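Local coordinates for galactose-1-phosphate uridylyltransferase (Pyrobaculum aerophilum str. IM2, PDB 6K5Z), which probably transfers uridylyl groups between UDP-glucose and hexose 1-phosphates such as galactose 1-phosphate, using a zinc-containing fold of the HIT clan, at residues F122-N127 / S141-L146; L46-R51 / S77-E82. All coordinates share one frame; numbering follows the deposited sequence.

Overall arrangement
Interactions 1 and 2 build on one antiparallel sheet, in which strands 46-49, 76-81, 140-146 and 121-128 follow one another. Interaction 1 lies deep in the chain and is mostly buried; its three phenylalanines and a tyrosine give it an aromatic character. Interaction 2 closes the sheet at outermost strand 46-49, is only partly buried, and relies on branched aliphatic side chains with a water-linked polar end at N50 and S77. The two meet where strands 76-81 and 140-146 adjoin: E82 forms a salt bridge with R126 and probably a hydrogen bond with S141, while I143 packs on V80. Both contribute to the UDP site, through Y144 and N50.

Interaction 1 of 2, residues F122-N127 / S141-L146; sequences FLFFRN and SQIYIL
F125 directs its ring edge at the face of Y144 within the antiparallel beta hairpin formed by strands 121-128 and 140-146. The T-shaped pair has ring centroids 5.2 Å apart and planes at 73°, with CE1 of F125 standing over the rim of the tyrosine ring. One face of the F125 ring is also covered by CB of Q142, a CH-pi contact at 4.0 Å from the centroid. F125 reaches both because its CG is set between the backbone N and the carbonyl carbon (chi1 64°), which brings the ring across to the partner strand. Y144 has been seen to bind UDP in this protein, so F125 is a second-shell neighbour of a nucleotide-contacting ring. L123 lies alongside Y144 on the same face, and the second subunit packs against both, with L291 and T293 respectively.

Opposite these residues, F122, F124, I143 and I145 fill the other face of the sheet. CG2 of I143 sits over the F122 ring, 3.5 Å from CE1, whereas CG1 of the same isoleucine meets the F124 ring at its edge. Helix 96-116 covers both phenylalanines, V106 touching each.

Two hydrogen-bonded pairs, L123 with Y144 and F125 with Q142, set the register beneath the side chains. The bond from Q142 N to F125 O is 2.7 Å long. Farther out, R126 runs past S141, but its guanidinium forms a salt bridge with E82, which also takes a hydrogen bond with the serine OG. N127 uses OD1 to accept a bond from the backbone N of G284 of the second subunit. Between R126 and S141, CB of the arginine comes within 3.4 Å of the serine OG.

Interaction 2 of 2, residues L46-R51 / S77-E82; sequences LILPNR and SLVVVE
N50 turns its side chain toward S77 just beyond the end of strand 46-49. Its CB lies 3.4 Å from the S77 OG; CG then continues past the same hydroxyl, and ND2 touches CG2 of V79 at 3.7 Å. With CG anti to the backbone N (chi1 -157°), the amide extends to a water that accepts from ND2 at 2.9 Å. That water also accepts from S77 OG and donates to L78 O, so it couples the amide, the hydroxyl and a strand carbonyl. At the other end of the amide, OD1 accepts from Y52 N, so both ends of the group are held. N50 and R51 have been seen to bind UDP in this protein, and the bridge is consistent with the amide of N50 being preset for the nucleotide.

The strands pair antiparallel. L46 with V81 and L48 with V79 are hydrogen-bonded pairs, and N50 N extends the ladder to S77 O by a bond of 3.0 Å. L48, with CG between the backbone N and the carbonyl carbon (chi1 81°), brings CD2 to 3.7 Å from V81 CG2, while L46 and V81 meet through their CB atoms.

On the other face, I47 lies beside V80, CG1 being 4.2 Å from V80 CG2, and its CG2 meets L78 CD1 at 4.0 Å. Were I47 cut back to an alanine, V80 and L78 would probably lose these methyl and methylene contacts and a gap would open beneath helix 96-116, where A105 touches the isoleucine. Strand 76-81 is flanked by strand 46-49 and strand 140-146, with I102 and V106 of helix 96-116 packed on V80 and F32 touching V79 and V81 across the sheet.

Interaction 1 of 2, residues F122-N127 / S141-L146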
loop_
_atom_site.group_PDB
_atom_site.type_symbol
_atom_site.label_atom_id
_atom_site.label_comp_id
_atom_site.label_asym_id
_atom_site.label_seq_id
_atom_site.Cartn_x
_atom_site.Cartn_y
_atom_site.Cartn_z
ATOM N N PHE B 122 8.456 12.466 -13.966
ATOM C CA PHE B 122 7.818 11.623 -14.987
ATOM C C PHE B 122 7.604 10.235 -14.401
ATOM O O PHE B 122 8.564 9.483 -14.216
ATOM C CB PHE B 122 8.768 11.519 -16.203
ATOM C CG PHE B 122 8.191 10.812 -17.412
ATOM C CD1 PHE B 122 7.450 11.528 -18.347
ATOM C CD2 PHE B 122 8.448 9.491 -17.640
ATOM C CE1 PHE B 122 6.932 10.921 -19.473
ATOM C CE2 PHE B 122 7.958 8.854 -18.779
ATOM C CZ PHE B 122 7.192 9.570 -19.698
ATOM N N LEU B 123 6.348 9.876 -14.135
ATOM C CA LEU B 123 6.059 8.561 -13.485
ATOM C C LEU B 123 5.399 7.646 -14.498
ATOM O O LEU B 123 4.270 7.900 -14.950
ATOM C CB LEU B 123 5.180 8.705 -12.240
ATOM C CG LEU B 123 4.793 7.406 -11.540
ATOM C CD1 LEU B 123 5.957 6.821 -10.777
ATOM C CD2 LEU B 123 3.592 7.628 -10.618
ATOM N N PHE B 124 6.131 6.597 -14.837
ATOM C CA PHE B 124 5.644 5.518 -15.655
ATOM C C PHE B 124 5.322 4.269 -14.820
ATOM O O PHE B 124 6.197 3.736 -14.091
ATOM C CB PHE B 124 6.685 5.130 -16.699
ATOM C CG PHE B 124 6.273 3.964 -17.588
ATOM C CD1 PHE B 124 5.283 4.119 -18.558
ATOM C CD2 PHE B 124 6.905 2.717 -17.472
ATOM C CE1 PHE B 124 4.935 3.052 -19.401
ATOM C CE2 PHE B 124 6.557 1.652 -18.296
ATOM C CZ PHE B 124 5.570 1.816 -19.263
ATOM N N PHE B 125 4.080 3.782 -14.964
ATOM C CA PHE B 125 3.702 2.515 -14.369
ATOM C C PHE B 125 2.666 1.781 -15.166
ATOM O O PHE B 125 2.048 2.333 -16.097
ATOM C CB PHE B 125 3.215 2.736 -12.975
ATOM C CG PHE B 125 1.965 3.555 -12.891
ATOM C CD1 PHE B 125 2.035 4.944 -12.819
ATOM C CD2 PHE B 125 0.735 2.947 -12.824
ATOM C CE1 PHE B 125 0.885 5.707 -12.687
ATOM C CE2 PHE B 125 -0.419 3.689 -12.713
ATOM C CZ PHE B 125 -0.356 5.074 -12.649
ATOM N N ARG B 126 2.500 0.531 -14.785
ATOM C CA ARG B 126 1.549 -0.375 -15.415
ATOM C C ARG B 126 0.902 -1.271 -14.361
ATOM O O ARG B 126 1.595 -1.891 -13.601
ATOM C CB ARG B 126 2.279 -1.239 -16.447
ATOM C CG ARG B 126 1.417 -2.236 -17.190
ATOM C CD ARG B 126 2.227 -3.037 -18.224
ATOM N NE ARG B 126 1.420 -3.211 -19.429
ATOM C CZ ARG B 126 0.493 -4.140 -19.615
ATOM N NH1 ARG B 126 0.263 -5.094 -18.706
ATOM N NH2 ARG B 126 -0.185 -4.159 -20.742
ATOM N N ASN B 127 -0.431 -1.296 -14.356
ATOM C CA ASN B 127 -1.256 -2.261 -13.642
ATOM C C ASN B 127 -1.791 -3.356 -14.582
ATOM O O ASN B 127 -2.279 -3.066 -15.686
ATOM C CB ASN B 127 -2.483 -1.523 -13.065
ATOM C CG ASN B 127 -2.102 -0.457 -12.060
ATOM O OD1 ASN B 127 -1.206 -0.668 -11.253
ATOM N ND2 ASN B 127 -2.727 0.700 -12.138
ATOM N N SER B 141 -0.421 1.094 -20.442
ATOM C CA SER B 141 0.401 1.537 -19.345
ATOM C C SER B 141 0.026 2.998 -19.066
ATOM O O SER B 141 -0.802 3.587 -19.801
ATOM C CB SER B 141 1.875 1.412 -19.753
ATOM O OG SER B 141 2.332 0.098 -19.565
ATOM N N GLN B 142 0.625 3.575 -18.020
ATOM C CA GLN B 142 0.317 4.965 -17.623
ATOM C C GLN B 142 1.552 5.766 -17.319
ATOM O O GLN B 142 2.586 5.242 -16.886
ATOM C CB GLN B 142 -0.603 5.013 -16.411
ATOM C CG GLN B 142 -2.002 4.446 -16.659
ATOM C CD GLN B 142 -2.961 4.723 -15.493
ATOM O OE1 GLN B 142 -3.220 5.869 -15.138
ATOM N NE2 GLN B 142 -3.467 3.676 -14.887
ATOM N N ILE B 143 1.425 7.053 -17.613
ATOM C CA ILE B 143 2.411 8.067 -17.319
ATOM C C ILE B 143 1.665 9.100 -16.512
ATOM O O ILE B 143 0.591 9.522 -16.926
ATOM C CB ILE B 143 2.941 8.709 -18.633
ATOM C CG1 ILE B 143 3.821 7.697 -19.368
ATOM C CG2 ILE B 143 3.745 9.992 -18.368
ATOM C CD1 ILE B 143 4.031 8.014 -20.839
ATOM N N TYR B 144 2.211 9.490 -15.363
ATOM C CA TYR B 144 1.833 10.766 -14.715
ATOM C C TYR B 144 3.053 11.695 -14.805
ATOM O O TYR B 144 4.138 11.331 -14.372
ATOM C CB TYR B 144 1.471 10.644 -13.209
ATOM C CG TYR B 144 0.238 9.878 -12.794
ATOM C CD1 TYR B 144 -0.856 9.763 -13.635
ATOM C CD2 TYR B 144 0.148 9.303 -11.510
ATOM C CE1 TYR B 144 -1.988 9.084 -13.236
ATOM C CE2 TYR B 144 -0.991 8.601 -11.107
ATOM C CZ TYR B 144 -2.050 8.489 -11.985
ATOM O OH TYR B 144 -3.206 7.837 -11.685
ATOM N N ILE B 145 2.840 12.891 -15.338
ATOM C CA ILE B 145 3.841 13.965 -15.346
ATOM C C ILE B 145 3.453 14.907 -14.196
ATOM O O ILE B 145 2.389 15.539 -14.244
ATOM C CB ILE B 145 3.844 14.660 -16.726
ATOM C CG1 ILE B 145 4.455 13.732 -17.770
ATOM C CG2 ILE B 145 4.594 15.994 -16.714
ATOM C CD1 ILE B 145 3.996 14.063 -19.178
ATOM N N LEU B 146 4.325 14.980 -13.187
ATOM C CA LEU B 146 3.969 15.439 -11.843
ATOM C C LEU B 146 4.722 16.695 -11.372
ATOM O O LEU B 146 5.949 16.793 -11.599
ATOM C CB LEU B 146 4.233 14.324 -10.828
ATOM C CG LEU B 146 3.356 13.076 -10.955
ATOM C CD1 LEU B 146 3.934 11.976 -10.093
ATOM C CD2 LEU B 146 1.901 13.352 -10.572
#

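Interaction 2 of 2, residues L46-R51 / S77-E82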
loop_
_atom_site.group_PDB
_atom_site.type_symbol
_atom_site.label_atom_id
_atom_site.label_comp_id
_atom_site.label_asym_id
_atom_site.label_seq_id
_atom_site.Cartn_x
_atom_site.Cartn_y
_atom_site.Cartn_z
ATOM N N LEU B 46 0.020 4.411 -29.145
ATOM C CA LEU B 46 -0.743 5.658 -29.015
ATOM C C LEU B 46 -0.611 6.180 -27.586
ATOM O O LEU B 46 -0.986 5.518 -26.633
ATOM C CB LEU B 46 -2.232 5.451 -29.397
ATOM C CG LEU B 46 -3.128 6.705 -29.405
ATOM C CD1 LEU B 46 -2.708 7.768 -30.438
ATOM C CD2 LEU B 46 -4.599 6.371 -29.610
ATOM N N ILE B 47 -0.037 7.354 -27.426
ATOM C CA ILE B 47 -0.037 8.001 -26.133
ATOM C C ILE B 47 -1.139 9.041 -26.143
ATOM O O ILE B 47 -1.120 9.918 -26.979
ATOM C CB ILE B 47 1.341 8.588 -25.835
ATOM C CG1 ILE B 47 2.329 7.425 -25.664
ATOM C CG2 ILE B 47 1.295 9.466 -24.602
ATOM C CD1 ILE B 47 3.748 7.830 -25.331
ATOM N N LEU B 48 -2.100 8.943 -25.230
ATOM C CA LEU B 48 -3.187 9.908 -25.190
ATOM C C LEU B 48 -3.594 10.321 -23.751
ATOM O O LEU B 48 -3.302 9.607 -22.783
ATOM C CB LEU B 48 -4.393 9.404 -26.013
ATOM C CG LEU B 48 -5.390 8.390 -25.434
ATOM C CD1 LEU B 48 -6.626 8.262 -26.317
ATOM C CD2 LEU B 48 -4.735 7.020 -25.214
ATOM N N PRO B 49 -4.238 11.503 -23.604
ATOM C CA PRO B 49 -4.806 11.915 -22.318
ATOM C C PRO B 49 -5.733 10.881 -21.714
ATOM O O PRO B 49 -6.579 10.327 -22.392
ATOM C CB PRO B 49 -5.610 13.171 -22.671
ATOM C CG PRO B 49 -4.859 13.762 -23.817
ATOM C CD PRO B 49 -4.330 12.589 -24.600
ATOM N N ASN B 50 -5.543 10.632 -20.431
ATOM C CA ASN B 50 -6.500 9.893 -19.636
ATOM C C ASN B 50 -7.856 10.616 -19.715
ATOM O O ASN B 50 -7.909 11.862 -19.684
ATOM C CB ASN B 50 -5.992 9.836 -18.183
ATOM C CG ASN B 50 -6.563 8.674 -17.406
ATOM O OD1 ASN B 50 -7.732 8.679 -17.056
ATOM N ND2 ASN B 50 -5.738 7.683 -17.116
ATOM N N ARG B 51 -8.943 9.858 -19.836
ATOM C CA ARG B 51 -10.296 10.462 -19.855
ATOM C C ARG B 51 -10.667 11.219 -18.539
ATOM O O ARG B 51 -11.445 12.169 -18.562
ATOM C CB ARG B 51 -11.366 9.390 -20.155
ATOM C CG ARG B 51 -11.273 8.745 -21.560
ATOM C CD ARG B 51 -12.136 7.480 -21.691
ATOM N NE ARG B 51 -11.918 6.531 -20.576
ATOM C CZ ARG B 51 -12.602 5.400 -20.371
ATOM N NH1 ARG B 51 -13.572 5.012 -21.203
ATOM N NH2 ARG B 51 -12.309 4.642 -19.315
ATOM N N SER B 77 -1.773 13.570 -17.159
ATOM C CA SER B 77 -2.025 12.147 -16.977
ATOM C C SER B 77 -2.248 11.496 -18.343
ATOM O O SER B 77 -3.194 11.835 -19.043
ATOM C CB SER B 77 -3.216 11.923 -16.057
ATOM O OG SER B 77 -3.503 10.543 -16.019
ATOM N N LEU B 78 -1.399 10.532 -18.700
ATOM C CA LEU B 78 -1.465 9.914 -20.033
ATOM C C LEU B 78 -1.589 8.411 -20.000
ATOM O O LEU B 78 -1.131 7.774 -19.070
ATOM C CB LEU B 78 -0.224 10.265 -20.843
ATOM C CG LEU B 78 0.183 11.728 -20.858
ATOM C CD1 LEU B 78 1.560 11.889 -21.492
ATOM C CD2 LEU B 78 -0.893 12.549 -21.564
ATOM N N VAL B 79 -2.203 7.860 -21.052
ATOM C CA VAL B 79 -2.268 6.420 -21.262
ATOM C C VAL B 79 -1.349 6.039 -22.413
ATOM O O VAL B 79 -1.388 6.644 -23.473
ATOM C CB VAL B 79 -3.691 5.939 -21.510
ATOM C CG1 VAL B 79 -3.713 4.435 -21.703
ATOM C CG2 VAL B 79 -4.568 6.294 -20.315
ATOM N N VAL B 80 -0.481 5.070 -22.174
ATOM C CA VAL B 80 0.321 4.506 -23.249
ATOM C C VAL B 80 -0.427 3.277 -23.744
ATOM O O VAL B 80 -0.431 2.217 -23.083
ATOM C CB VAL B 80 1.699 4.108 -22.775
ATOM C CG1 VAL B 80 2.523 3.610 -23.938
ATOM C CG2 VAL B 80 2.370 5.301 -22.095
ATOM N N VAL B 81 -1.076 3.420 -24.898
ATOM C CA VAL B 81 -1.702 2.262 -25.559
ATOM C C VAL B 81 -0.618 1.493 -26.292
ATOM O O VAL B 81 -0.023 2.009 -27.245
ATOM C CB VAL B 81 -2.831 2.667 -26.514
ATOM C CG1 VAL B 81 -3.537 1.445 -27.079
ATOM C CG2 VAL B 81 -3.834 3.517 -25.771
ATOM N N GLU B 82 -0.422 0.251 -25.865
ATOM C CA GLU B 82 0.740 -0.553 -26.205
ATOM C C GLU B 82 0.709 -1.293 -27.543
ATOM O O GLU B 82 1.721 -1.835 -27.995
ATOM C CB GLU B 82 0.965 -1.558 -25.071
ATOM C CG GLU B 82 1.363 -0.909 -23.730
ATOM C CD GLU B 82 1.322 -1.883 -22.577
ATOM O OE1 GLU B 82 0.975 -3.064 -22.782
ATOM O OE2 GLU B 82 1.648 -1.491 -21.438
HETATM O O HOH W 1 -2.857 8.095 -16.809
#